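Local coordinates for nucleotidyl transferase AbiEii/AbiGii toxin family protein (Mycobacterium tuberculosis, PDB 6Y56), which acts as MenT4, the nucleotidyltransferase toxin of a toxin-antitoxin system, and probably modifies RNA such as tRNA acceptor stems, at residues Val62-Thr67 / Leu183-His188; Asp70-Asp75 / Arg131-Pro136; Ala162-Cys167 / Pro197-Leu202; Arg192-Pro197 / Lys258-Leu263; Leu205-Asp210 / Ala274-Arg279. All coordinates share one frame; numbering follows the deposited sequence.

Interaction 1. Residues Val62-Thr67 / Leu183-His188; sequences VGRFST and LYDLNH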
# COMPACT_ATOMS: atom_id res chain seq x y z
N VAL A 62 -10.70 11.51 -1.31
CA VAL A 62 -9.65 12.51 -1.69
C VAL A 62 -8.47 11.79 -2.34
O VAL A 62 -7.59 12.47 -2.87
CB VAL A 62 -9.21 13.40 -0.51
CG1 VAL A 62 -10.39 14.13 0.12
CG2 VAL A 62 -8.44 12.62 0.54
N GLY A 63 -8.45 10.45 -2.28
CA GLY A 63 -7.37 9.69 -2.88
C GLY A 63 -7.83 8.87 -4.08
O GLY A 63 -9.01 8.72 -4.37
N ARG A 64 -6.84 8.31 -4.76
CA ARG A 64 -7.05 7.51 -5.95
C ARG A 64 -7.63 6.14 -5.58
O ARG A 64 -7.52 5.65 -4.46
CB ARG A 64 -5.72 7.27 -6.65
CG ARG A 64 -4.72 6.51 -5.77
CD ARG A 64 -3.44 6.17 -6.52
NE ARG A 64 -2.49 5.42 -5.70
CZ ARG A 64 -2.39 4.09 -5.69
NH1 ARG A 64 -3.19 3.35 -6.45
NH2 ARG A 64 -1.50 3.51 -4.90
N PHE A 65 -8.25 5.51 -6.57
CA PHE A 65 -8.48 4.09 -6.45
C PHE A 65 -7.14 3.36 -6.41
O PHE A 65 -6.12 3.84 -6.92
CB PHE A 65 -9.30 3.59 -7.65
CG PHE A 65 -10.73 4.07 -7.66
CD1 PHE A 65 -11.55 3.84 -6.56
CD2 PHE A 65 -11.27 4.71 -8.77
CE1 PHE A 65 -12.88 4.26 -6.56
CE2 PHE A 65 -12.61 5.12 -8.77
CZ PHE A 65 -13.40 4.90 -7.67
N SER A 66 -7.13 2.19 -5.78
CA SER A 66 -5.91 1.41 -5.62
C SER A 66 -6.27 -0.06 -5.74
O SER A 66 -7.22 -0.52 -5.10
CB SER A 66 -5.30 1.72 -4.25
OG SER A 66 -4.00 1.18 -4.10
N THR A 67 -5.52 -0.79 -6.57
CA THR A 67 -5.97 -2.09 -7.06
C THR A 67 -5.34 -3.26 -6.33
O THR A 67 -5.69 -4.41 -6.62
CB THR A 67 -5.63 -2.25 -8.54
OG1 THR A 67 -4.20 -2.29 -8.70
CG2 THR A 67 -6.21 -1.10 -9.35
N LEU A 183 4.28 7.83 -6.72
CA LEU A 183 4.40 9.29 -6.78
C LEU A 183 3.11 9.96 -6.31
O LEU A 183 3.15 10.93 -5.54
CB LEU A 183 4.72 9.71 -8.21
CG LEU A 183 4.76 11.22 -8.50
CD1 LEU A 183 5.87 11.89 -7.70
CD2 LEU A 183 4.95 11.45 -9.99
N TYR A 184 1.96 9.47 -6.77
CA TYR A 184 0.68 10.02 -6.32
C TYR A 184 0.55 9.94 -4.80
O TYR A 184 0.14 10.90 -4.14
CB TYR A 184 -0.48 9.28 -7.00
CG TYR A 184 -1.82 9.78 -6.54
CD1 TYR A 184 -2.42 9.28 -5.38
CD2 TYR A 184 -2.47 10.79 -7.24
CE1 TYR A 184 -3.63 9.76 -4.95
CE2 TYR A 184 -3.69 11.28 -6.80
CZ TYR A 184 -4.25 10.77 -5.65
OH TYR A 184 -5.47 11.27 -5.22
N ASP A 185 0.86 8.77 -4.23
CA ASP A 185 0.70 8.59 -2.79
C ASP A 185 1.66 9.49 -2.02
O ASP A 185 1.28 10.08 -1.00
CB ASP A 185 0.89 7.12 -2.41
CG ASP A 185 -0.20 6.21 -2.98
OD1 ASP A 185 -1.28 6.70 -3.41
OD2 ASP A 185 0.05 4.99 -3.01
N LEU A 186 2.90 9.61 -2.50
CA LEU A 186 3.86 10.49 -1.84
C LEU A 186 3.41 11.94 -1.92
O LEU A 186 3.68 12.72 -1.00
CB LEU A 186 5.24 10.33 -2.47
CG LEU A 186 5.96 9.04 -2.06
CD1 LEU A 186 7.17 8.85 -2.95
CD2 LEU A 186 6.36 9.10 -0.60
N ASN A 187 2.74 12.32 -3.02
CA ASN A 187 2.20 13.67 -3.12
C ASN A 187 1.16 13.93 -2.03
O ASN A 187 1.07 15.05 -1.52
CB ASN A 187 1.61 13.89 -4.51
CG ASN A 187 1.11 15.31 -4.71
OD1 ASN A 187 1.90 16.24 -4.81
ND2 ASN A 187 -0.21 15.47 -4.78
N HIS A 188 0.38 12.91 -1.65
CA HIS A 188 -0.53 13.06 -0.51
C HIS A 188 0.23 13.14 0.80
O HIS A 188 -0.09 13.98 1.64
CB HIS A 188 -1.54 11.92 -0.47
CG HIS A 188 -2.77 12.19 -1.27
ND1 HIS A 188 -3.75 13.06 -0.85
CD2 HIS A 188 -3.18 11.70 -2.47
CE1 HIS A 188 -4.71 13.10 -1.76
NE2 HIS A 188 -4.39 12.28 -2.75
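D185 OD2, on helix 180-189, is gripped by two cations: R64 NH2 meets it at 2.9 Å, and K170 NZ of helix 163-174 adds a second salt bridge. The other oxygen takes the next donor of the same arginine, R64 NE to D185 OD1 at 2.9 Å, a side-on grip with one nitrogen on each oxygen. The NH2 bond is almost straight (171°). Both donors come in on the syn side, tilted out of the carboxylate plane, and the two flat groups stand 19° apart. This double hold fixes the roll of the guanidinium, while its third nitrogen, NH1, gives a weak bond to F65 O of its own loop. R64 starts with CG tucked between the backbone N and C (chi1 61°) and then runs extended past Y184. Its CB lies over one ring face, off centre, in a CH-pi contact, and its CD is 3.5 Å from Y184 CD1. Guanidinium and phenol planes are nearly perpendicular, with Y184 CD1 at the guanidinium edge. W252 packs edge-to-face with the same ring. One turn along the helix, H188 NE2 donates to Y184 OH at 2.9 Å, the acceptor lying in the imidazole plane. Beyond this pair the loop passes close, with G63 CA 3.4 Å from Y184 OH and V62 O 3.2 Å from H188 CE1. The loop 62-67 is thus pinned to the helical part of the protein just before strand 68-72, whose D68 and D70 are consistent with the paired acidic residues of the nucleotidyltransferase fold.

Interaction 2. Residues Asp70-Asp75 / Arg131-Pro136; sequences DFSAPD and RPLALP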
# COMPACT_ATOMS: atom_id res chain seq x y z
N ASP A 70 -2.36 -5.19 0.20
CA ASP A 70 -1.06 -5.53 0.77
C ASP A 70 -1.23 -5.71 2.26
O ASP A 70 -1.89 -4.90 2.92
CB ASP A 70 -0.06 -4.39 0.56
CG ASP A 70 0.28 -4.17 -0.90
OD1 ASP A 70 0.49 -5.16 -1.63
OD2 ASP A 70 0.38 -2.99 -1.32
N PHE A 71 -0.62 -6.76 2.80
CA PHE A 71 -0.64 -7.03 4.22
C PHE A 71 0.77 -7.35 4.68
O PHE A 71 1.59 -7.88 3.91
CB PHE A 71 -1.53 -8.23 4.56
CG PHE A 71 -2.94 -8.08 4.11
CD1 PHE A 71 -3.87 -7.43 4.91
CD2 PHE A 71 -3.35 -8.58 2.89
CE1 PHE A 71 -5.19 -7.28 4.50
CE2 PHE A 71 -4.67 -8.43 2.47
CZ PHE A 71 -5.58 -7.78 3.26
N SER A 72 1.04 -7.04 5.94
CA SER A 72 2.20 -7.60 6.62
C SER A 72 1.72 -8.85 7.34
O SER A 72 0.77 -8.79 8.13
CB SER A 72 2.78 -6.60 7.62
OG SER A 72 3.78 -7.23 8.40
N ALA A 73 2.36 -9.98 7.04
CA ALA A 73 1.98 -11.26 7.64
C ALA A 73 3.23 -12.11 7.74
O ALA A 73 3.55 -12.88 6.83
CB ALA A 73 0.91 -11.97 6.81
N PRO A 74 3.96 -12.02 8.86
CA PRO A 74 5.23 -12.76 8.95
C PRO A 74 5.09 -14.28 8.90
O PRO A 74 6.08 -14.95 8.56
CB PRO A 74 5.80 -12.30 10.30
CG PRO A 74 5.20 -10.93 10.51
CD PRO A 74 3.80 -11.04 9.95
N ASP A 75 3.94 -14.86 9.22
CA ASP A 75 3.80 -16.30 9.37
C ASP A 75 3.13 -16.88 8.12
O ASP A 75 2.02 -16.48 7.77
CB ASP A 75 2.96 -16.62 10.61
CG ASP A 75 2.92 -18.11 10.96
OD1 ASP A 75 3.34 -18.94 10.13
OD2 ASP A 75 2.48 -18.44 12.08
N ARG A 131 8.59 -9.49 6.19
CA ARG A 131 9.38 -8.77 7.17
C ARG A 131 8.45 -8.08 8.16
O ARG A 131 7.51 -7.40 7.74
CB ARG A 131 10.27 -7.73 6.49
CG ARG A 131 11.38 -7.19 7.40
CD ARG A 131 12.20 -6.09 6.74
NE ARG A 131 12.45 -6.37 5.33
CZ ARG A 131 12.79 -5.46 4.43
NH1 ARG A 131 12.94 -4.18 4.77
NH2 ARG A 131 12.98 -5.83 3.17
N PRO A 132 8.66 -8.23 9.46
CA PRO A 132 7.78 -7.56 10.42
C PRO A 132 7.81 -6.04 10.26
O PRO A 132 8.85 -5.44 9.95
CB PRO A 132 8.36 -7.98 11.78
CG PRO A 132 9.10 -9.26 11.49
CD PRO A 132 9.66 -9.10 10.11
N LEU A 133 6.66 -5.42 10.50
CA LEU A 133 6.60 -3.96 10.57
C LEU A 133 7.38 -3.47 11.78
O LEU A 133 7.52 -4.16 12.79
CB LEU A 133 5.16 -3.48 10.68
CG LEU A 133 4.35 -3.70 9.40
CD1 LEU A 133 2.91 -3.30 9.61
CD2 LEU A 133 4.95 -2.93 8.22
N ALA A 134 7.89 -2.25 11.67
CA ALA A 134 8.71 -1.68 12.73
C ALA A 134 7.89 -1.03 13.82
O ALA A 134 8.31 -1.04 14.98
CB ALA A 134 9.68 -0.65 12.14
N LEU A 135 6.73 -0.46 13.49
CA LEU A 135 5.94 0.33 14.41
C LEU A 135 4.60 -0.34 14.69
O LEU A 135 4.08 -1.06 13.85
CB LEU A 135 5.66 1.72 13.82
CG LEU A 135 6.88 2.57 13.50
CD1 LEU A 135 6.43 3.92 12.97
CD2 LEU A 135 7.75 2.74 14.74
N PRO A 136 4.01 -0.10 15.86
CA PRO A 136 2.68 -0.65 16.14
C PRO A 136 1.67 -0.13 15.15
O PRO A 136 1.73 1.01 14.69
CB PRO A 136 2.38 -0.14 17.56
CG PRO A 136 3.71 0.15 18.15
CD PRO A 136 4.57 0.62 17.02
O HOH W 1 4.47 -7.24 10.96
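S72, at the end of strand 68-72, meets L133 through its whole short side chain: L133 CG lies 3.7 Å from S72 CB, and L133 CD1 lies 3.9 Å from the same carbon. The hydroxyl swings anti to the backbone N (chi1 172°), which carries OG toward the loop 131-136, 3.8 Å from R131 O. Here the polar link is indirect. A water sits 2.7 Å from S72 OG and accepts from L133 N at 2.9 Å, so one bridging molecule serves both the serine hydroxyl and the backbone NH of the loop. Two residues on, P74 leans on P132. The ring carbon P74 CG is 4.2 Å from P132 CA and 4.4 Å from P132 CG, a light apolar touch at the surface between two proline rings. The contact is therefore modest: L133, P132 and the R131 carbonyl on the loop side, with a water between the two segments. The loop takes most of its hold from elsewhere. The R131 guanidinium is engaged in salt bridges with D210 and D214 and a hydrogen bond with K206 O, while E165 receives A134 N and L135 N. Segment 70-75 leaves the mixed sheet between strands 47-49 and 125-129 and runs toward helix 76-86; segment 131-136 links strand 125-129 to strand 138-141, with L133 resting on helices 163-174 and 196-212.

Interaction 3. Residues Ala162-Cys167 / Pro197-Leu202; sequences AEAEAC and PLVRRL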
# COMPACT_ATOMS: atom_id res chain seq x y z
N ALA A 162 1.33 2.17 10.51
CA ALA A 162 1.48 3.54 10.98
C ALA A 162 1.85 4.44 9.81
O ALA A 162 2.56 4.03 8.89
CB ALA A 162 2.58 3.62 12.04
N GLU A 163 1.37 5.68 9.86
CA GLU A 163 1.55 6.58 8.73
C GLU A 163 3.02 6.86 8.43
O GLU A 163 3.41 6.93 7.26
CB GLU A 163 0.77 7.88 8.95
CG GLU A 163 0.78 8.73 7.72
CD GLU A 163 -0.20 9.89 7.78
OE1 GLU A 163 -1.17 9.82 8.56
OE2 GLU A 163 0.01 10.85 7.01
N ALA A 164 3.86 7.02 9.46
CA ALA A 164 5.28 7.25 9.22
C ALA A 164 5.91 6.05 8.53
O ALA A 164 6.80 6.21 7.67
CB ALA A 164 6.00 7.50 10.54
N GLU A 165 5.49 4.84 8.90
CA GLU A 165 6.02 3.64 8.27
C GLU A 165 5.51 3.48 6.85
O GLU A 165 6.25 3.03 5.97
CB GLU A 165 5.71 2.42 9.14
CG GLU A 165 6.37 1.15 8.64
CD GLU A 165 6.55 0.11 9.72
OE1 GLU A 165 5.89 0.20 10.78
OE2 GLU A 165 7.36 -0.82 9.51
N ALA A 166 4.24 3.82 6.59
CA ALA A 166 3.73 3.76 5.23
C ALA A 166 4.52 4.69 4.31
O ALA A 166 4.86 4.33 3.18
CB ALA A 166 2.25 4.13 5.21
N CYS A 167 4.84 5.89 4.81
CA CYS A 167 5.61 6.83 4.01
C CYS A 167 7.02 6.29 3.77
O CYS A 167 7.52 6.32 2.63
CB CYS A 167 5.63 8.18 4.72
SG CYS A 167 6.35 9.50 3.74
N PRO A 197 12.23 13.06 11.24
CA PRO A 197 13.33 12.18 11.66
C PRO A 197 12.94 10.71 11.67
O PRO A 197 13.75 9.84 11.35
CB PRO A 197 13.68 12.68 13.07
CG PRO A 197 13.12 14.08 13.13
CD PRO A 197 11.88 14.03 12.30
N LEU A 198 11.69 10.42 12.03
CA LEU A 198 11.24 9.03 12.07
C LEU A 198 11.08 8.44 10.68
O LEU A 198 11.51 7.31 10.43
CB LEU A 198 9.93 8.96 12.86
CG LEU A 198 9.27 7.58 12.92
CD1 LEU A 198 10.15 6.54 13.60
CD2 LEU A 198 7.95 7.74 13.67
N VAL A 199 10.48 9.20 9.75
CA VAL A 199 10.35 8.74 8.37
C VAL A 199 11.72 8.51 7.76
O VAL A 199 11.96 7.49 7.10
CB VAL A 199 9.50 9.72 7.54
CG1 VAL A 199 9.60 9.37 6.05
CG2 VAL A 199 8.05 9.64 7.97
N ARG A 200 12.67 9.42 7.99
CA ARG A 200 13.99 9.27 7.41
C ARG A 200 14.71 8.06 7.99
O ARG A 200 15.34 7.29 7.24
CB ARG A 200 14.80 10.55 7.67
CG ARG A 200 16.23 10.53 7.15
CD ARG A 200 16.92 11.88 7.35
NE ARG A 200 16.92 12.27 8.75
CZ ARG A 200 16.47 13.43 9.23
NH1 ARG A 200 16.00 14.38 8.43
NH2 ARG A 200 16.51 13.65 10.53
N ARG A 201 14.63 7.87 9.31
CA ARG A 201 15.25 6.72 9.95
C ARG A 201 14.65 5.42 9.43
O ARG A 201 15.38 4.50 9.03
CB ARG A 201 15.10 6.84 11.47
CG ARG A 201 15.53 5.61 12.28
CD ARG A 201 16.98 5.23 12.04
NE ARG A 201 17.91 6.31 12.37
CZ ARG A 201 18.62 6.37 13.49
NH1 ARG A 201 19.46 7.38 13.68
NH2 ARG A 201 18.50 5.43 14.42
N LEU A 202 13.33 5.35 9.39
CA LEU A 202 12.66 4.14 8.91
C LEU A 202 12.99 3.87 7.45
O LEU A 202 13.15 2.71 7.05
CB LEU A 202 11.15 4.26 9.10
CG LEU A 202 10.64 4.07 10.52
CD1 LEU A 202 9.17 4.42 10.56
CD2 LEU A 202 10.86 2.63 10.94
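A164 and V199 mark the close point of a helix-helix packing in the helical part of this AbiEii-family protein, where helix 163-174 meets helix 196-212 at a signed crossing angle of -46°. The axes of the two short segments approach to 8.6 Å. The small alanine makes this possible: V199 comes in alongside, its CG2 3.9 Å from A164 CB and 3.7 Å from A164 O, so one methyl rests on both side chain and backbone. V199 splits its two branches between neighbouring turns. A chi1 of 169° puts CG1 opposite the amide nitrogen, so that CG2 faces A164 while CG1 faces C167. On this inner side the cysteine also touches F189 and F260, and the side-chain contacts are apolar. L202, also buried, fills the next position along the helix. Its CD1 sits over the backbone of the partner, 4.0 Å from E165 CA, and approaches A164 CB less closely, at 4.4 Å. E165 offers only its base to the leucine; its carboxylate turns off to A134 N and L135 N in the loop 131-136 and to K206 NZ, a buried acid satisfied by two backbone NH groups and a lysine. The outer margin is more exposed. There L198 is less covered by helix 163-174, yet leans on A164 CB with CD2 (3.7 Å), its CG just behind; L291 of helix 281-292 touches both leucines. Deeper in, the last link of the row is a sulfur against a methyl, C167 SG to V199 CG1 at 4.0 Å.

Interaction 4. Residues Arg192-Pro197 / Lys258-Leu263; sequences RTIDEP and KRFAFL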
# COMPACT_ATOMS: atom_id res chain seq x y z
N ARG A 192 0.47 16.25 4.20
CA ARG A 192 0.09 15.90 5.56
C ARG A 192 1.26 16.13 6.50
O ARG A 192 2.39 16.39 6.07
CB ARG A 192 -0.38 14.44 5.61
CG ARG A 192 -1.65 14.20 4.77
CD ARG A 192 -1.92 12.72 4.50
NE ARG A 192 -2.17 11.98 5.73
CZ ARG A 192 -3.36 11.87 6.31
NH1 ARG A 192 -4.42 12.44 5.77
NH2 ARG A 192 -3.47 11.18 7.44
N THR A 193 0.98 16.05 7.80
CA THR A 193 2.05 16.13 8.78
C THR A 193 2.99 14.95 8.60
O THR A 193 2.55 13.82 8.42
CB THR A 193 1.46 16.12 10.19
OG1 THR A 193 0.77 17.35 10.43
CG2 THR A 193 2.56 15.97 11.23
N ILE A 194 4.29 15.23 8.61
CA ILE A 194 5.33 14.22 8.46
C ILE A 194 6.24 14.29 9.67
O ILE A 194 6.75 15.37 9.99
CB ILE A 194 6.15 14.42 7.17
CG1 ILE A 194 5.26 14.28 5.93
CG2 ILE A 194 7.32 13.42 7.10
CD1 ILE A 194 6.03 14.42 4.62
N ASP A 195 6.44 13.16 10.33
CA ASP A 195 7.40 13.05 11.43
C ASP A 195 8.75 12.80 10.76
O ASP A 195 9.16 11.66 10.53
CB ASP A 195 7.02 11.90 12.34
CG ASP A 195 7.89 11.79 13.57
OD1 ASP A 195 8.95 12.47 13.64
OD2 ASP A 195 7.52 11.01 14.47
N GLU A 196 9.45 13.89 10.43
CA GLU A 196 10.59 13.81 9.52
C GLU A 196 11.72 12.92 10.01
O GLU A 196 12.19 12.06 9.23
CB GLU A 196 11.11 15.21 9.19
CG GLU A 196 10.19 16.02 8.30
CD GLU A 196 10.70 17.41 8.00
OE1 GLU A 196 11.80 17.77 8.47
OE2 GLU A 196 9.98 18.14 7.31
N PRO A 197 12.23 13.06 11.24
CA PRO A 197 13.33 12.18 11.66
C PRO A 197 12.94 10.71 11.67
O PRO A 197 13.75 9.84 11.35
CB PRO A 197 13.68 12.68 13.07
CG PRO A 197 13.12 14.08 13.13
CD PRO A 197 11.88 14.03 12.30
N LYS A 258 10.56 18.48 -3.50
CA LYS A 258 10.78 19.58 -2.57
C LYS A 258 10.48 19.17 -1.14
O LYS A 258 11.26 19.45 -0.22
CB LYS A 258 9.92 20.77 -2.95
CG LYS A 258 10.15 21.97 -2.07
CD LYS A 258 9.30 23.11 -2.55
CE LYS A 258 9.52 24.30 -1.65
NZ LYS A 258 8.70 25.48 -2.06
N ARG A 259 9.33 18.52 -0.92
CA ARG A 259 8.92 18.22 0.45
C ARG A 259 9.88 17.27 1.14
O ARG A 259 10.12 17.39 2.34
CB ARG A 259 7.51 17.62 0.47
CG ARG A 259 7.00 17.26 1.88
CD ARG A 259 6.85 18.51 2.73
NE ARG A 259 6.55 18.27 4.15
CZ ARG A 259 7.47 18.09 5.09
NH1 ARG A 259 8.76 18.09 4.77
NH2 ARG A 259 7.11 17.91 6.35
N PHE A 260 10.45 16.32 0.38
CA PHE A 260 11.28 15.28 0.97
C PHE A 260 12.76 15.65 1.00
O PHE A 260 13.61 14.78 1.23
CB PHE A 260 11.00 13.93 0.31
CG PHE A 260 9.67 13.36 0.73
CD1 PHE A 260 9.55 12.68 1.93
CD2 PHE A 260 8.53 13.56 -0.04
CE1 PHE A 260 8.32 12.19 2.35
CE2 PHE A 260 7.31 13.06 0.37
CZ PHE A 260 7.20 12.37 1.57
N ALA A 261 13.07 16.94 0.83
CA ALA A 261 14.44 17.41 0.98
C ALA A 261 15.06 17.00 2.32
O ALA A 261 16.28 16.78 2.39
CB ALA A 261 14.48 18.93 0.83
N PHE A 262 14.25 16.87 3.37
CA PHE A 262 14.76 16.49 4.69
C PHE A 262 15.47 15.15 4.69
O PHE A 262 16.24 14.87 5.61
CB PHE A 262 13.64 16.51 5.75
CG PHE A 262 12.61 15.42 5.59
CD1 PHE A 262 12.79 14.17 6.18
CD2 PHE A 262 11.47 15.64 4.84
CE1 PHE A 262 11.84 13.17 6.01
CE2 PHE A 262 10.52 14.66 4.68
CZ PHE A 262 10.71 13.41 5.26
N LEU A 263 15.22 14.30 3.69
CA LEU A 263 15.91 13.02 3.64
C LEU A 263 17.41 13.20 3.46
O LEU A 263 18.17 12.27 3.75
CB LEU A 263 15.37 12.15 2.50
CG LEU A 263 13.91 11.73 2.64
CD1 LEU A 263 13.48 11.05 1.36
CD2 LEU A 263 13.71 10.80 3.84
O HOH W 2 5.06 18.03 8.60
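The F262 ring carries E196 on one face, with E196 CG 3.6 Å from the ring centroid and almost on its normal; L263 CG lies against the other face, toward the rim. The E196 carboxylate continues the stack, its plane only 2° from that of the ring. A second flat group, the R259 guanidinium, has I194 CD1 over one face and, at its edge, E196 OE2 and a water. Both terminal nitrogens close on that single oxygen: R259 NH1 is 2.8 Å and R259 NH2 3.0 Å from E196 OE2. The grip is end-on and forked, so neither bond is straight (149° and 138°), and the carboxylate is approached on its anti side. R259 gets there through a bend at chi2, which brings the charged end back over I194. The water at the guanidinium edge accepts from I194 N at 2.9 Å and, weakly, from R259 NH2. I194 CD1, besides covering the guanidinium, meets F260 CZ at 3.9 Å, and I194 CG2 meets F262 CZ at 3.9 Å. Each charged group thus has its own apolar partner, I194 CD1 on the guanidinium and the F262 ring against the carboxylate. E196 O also lies 3.4 Å from F262 CE1. The contact joins the chain entering helix 196-212 to the end of helix 249-259 and the 3-10 turn after it, while F260 reaches past to C167 and L171 of helix 163-174, and F262 O receives R200 of helix 196-212.

Interaction 5. Residues Leu205-Asp210 / Ala274-Arg279; sequences LKVWGD and AACDER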
# COMPACT_ATOMS: atom_id res chain seq x y z
N LEU A 205 16.34 2.19 7.25
CA LEU A 205 16.27 0.82 7.76
C LEU A 205 15.50 -0.09 6.81
O LEU A 205 15.85 -1.26 6.64
CB LEU A 205 15.64 0.80 9.15
CG LEU A 205 16.40 1.59 10.22
CD1 LEU A 205 15.63 1.65 11.52
CD2 LEU A 205 17.79 1.02 10.47
N LYS A 206 14.46 0.44 6.15
CA LYS A 206 13.71 -0.37 5.19
C LYS A 206 14.57 -0.69 3.98
O LYS A 206 14.59 -1.84 3.51
CB LYS A 206 12.45 0.36 4.74
CG LYS A 206 11.38 0.51 5.81
CD LYS A 206 10.53 -0.74 5.99
CE LYS A 206 9.48 -0.50 7.07
NZ LYS A 206 8.55 -1.66 7.16
N VAL A 207 15.29 0.30 3.45
CA VAL A 207 16.15 0.06 2.30
C VAL A 207 17.25 -0.93 2.65
O VAL A 207 17.60 -1.81 1.85
CB VAL A 207 16.72 1.38 1.75
CG1 VAL A 207 17.76 1.07 0.67
CG2 VAL A 207 15.61 2.26 1.20
N TRP A 208 17.82 -0.82 3.86
CA TRP A 208 18.84 -1.78 4.26
C TRP A 208 18.31 -3.21 4.14
O TRP A 208 18.97 -4.08 3.56
CB TRP A 208 19.28 -1.50 5.70
CG TRP A 208 20.51 -2.28 6.13
CD1 TRP A 208 21.80 -1.83 6.17
CD2 TRP A 208 20.56 -3.64 6.60
NE1 TRP A 208 22.65 -2.83 6.61
CE2 TRP A 208 21.91 -3.94 6.88
CE3 TRP A 208 19.59 -4.63 6.80
CZ2 TRP A 208 22.30 -5.19 7.35
CZ3 TRP A 208 19.99 -5.88 7.26
CH2 TRP A 208 21.34 -6.14 7.53
N GLY A 209 17.12 -3.47 4.67
CA GLY A 209 16.56 -4.80 4.55
C GLY A 209 16.23 -5.18 3.12
O GLY A 209 16.45 -6.32 2.70
N ASP A 210 15.71 -4.23 2.34
CA ASP A 210 15.37 -4.50 0.94
C ASP A 210 16.59 -4.94 0.15
O ASP A 210 16.52 -5.90 -0.63
CB ASP A 210 14.80 -3.24 0.30
CG ASP A 210 13.41 -2.87 0.82
OD1 ASP A 210 12.76 -3.70 1.48
OD2 ASP A 210 12.99 -1.73 0.53
N ALA A 274 23.52 3.31 5.28
CA ALA A 274 23.23 3.48 3.86
C ALA A 274 24.15 2.65 2.97
O ALA A 274 23.84 2.46 1.79
CB ALA A 274 23.31 4.97 3.49
N ALA A 275 25.27 2.17 3.49
CA ALA A 275 26.12 1.27 2.73
C ALA A 275 25.44 -0.05 2.39
O ALA A 275 25.88 -0.75 1.48
CB ALA A 275 27.42 1.02 3.50
N CYS A 276 24.37 -0.42 3.10
CA CYS A 276 23.69 -1.70 2.89
C CYS A 276 24.68 -2.86 3.00
O CYS A 276 24.79 -3.72 2.12
CB CYS A 276 22.90 -1.73 1.59
SG CYS A 276 21.64 -0.44 1.49
N ASP A 277 25.39 -2.89 4.12
CA ASP A 277 26.44 -3.86 4.40
C ASP A 277 25.96 -4.80 5.49
O ASP A 277 25.48 -4.36 6.54
CB ASP A 277 27.71 -3.13 4.87
CG ASP A 277 28.94 -4.01 4.87
OD1 ASP A 277 28.84 -5.21 5.20
OD2 ASP A 277 30.03 -3.49 4.55
N GLU A 278 26.08 -6.11 5.23
CA GLU A 278 25.67 -7.13 6.19
C GLU A 278 26.32 -6.93 7.56
O GLU A 278 25.73 -7.29 8.58
CB GLU A 278 26.02 -8.51 5.63
CG GLU A 278 26.09 -9.63 6.65
CD GLU A 278 24.72 -10.05 7.11
OE1 GLU A 278 23.77 -9.98 6.29
OE2 GLU A 278 24.58 -10.44 8.29
N ARG A 279 27.52 -6.34 7.61
CA ARG A 279 28.22 -6.20 8.88
C ARG A 279 27.47 -5.32 9.87
O ARG A 279 27.76 -5.37 11.06
CB ARG A 279 29.63 -5.66 8.68
CG ARG A 279 29.70 -4.24 8.15
CD ARG A 279 31.12 -3.88 7.75
NE ARG A 279 31.53 -2.59 8.30
CZ ARG A 279 31.55 -1.46 7.60
NH1 ARG A 279 31.18 -1.47 6.33
NH2 ARG A 279 31.92 -0.32 8.18
O HOH W 3 24.99 -1.11 6.18
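W208 and C276 carry most of this contact, in which helix 196-212 of the helical part receives the loop between helices 268-273 and 281-292. The indole leaves the helix with CG trans to the main-chain nitrogen (chi1 -170°), which lays the edge bearing NE1 along the loop. That one N-H is shared. A water in the ring plane accepts it at 2.9 Å, and D277 O takes a weak, bent bond from W208 NE1 at 3.2 Å (133°). The same water also accepts from D277 N, so it ties the indole to the loop on a second path. Further round the ring, W208 CZ2 is 4.1 Å from E278 CA, and R281 of helix 281-292 also touches the tryptophan. C276 has positive phi, which ends the helical run and turns the chain past W208; its CA lies 3.8 Å from W208 CD1, and its carbonyl receives R219. Beyond it D277 forms an Asx turn, OD1 accepting from R279 N, while its OD2 holds R279 NH1 in a salt bridge. On the inner side the sulfur settles against a methyl of V207, the residue before W208 on helix 196-212, with C276 SG to V207 CG1 at 4.2 Å.

Interactions 3, 4 and 5 all use helix 196-212. Interactions 3 and 4 are closest, their centres about 9 Å apart; they share P197 and are tied by the salt bridge of E163 OE2 with R192 NE (2.8 Å) and by C167 SG against F260 CE1 (3.6 Å). Interaction 5 lies about 16 Å from interaction 3, bridged by E165 with K206. The loop of interaction 2 meets both through E165 and R131, linking the sheet to the helices. Segment 62-67 of interaction 1 leads into strand 68-72, whose end belongs to interaction 2, about 21 Å away between centres; D68 and D70 there probably mark the nucleotidyltransferase site. Interaction 1 reaches interaction 4 through L186 and F260.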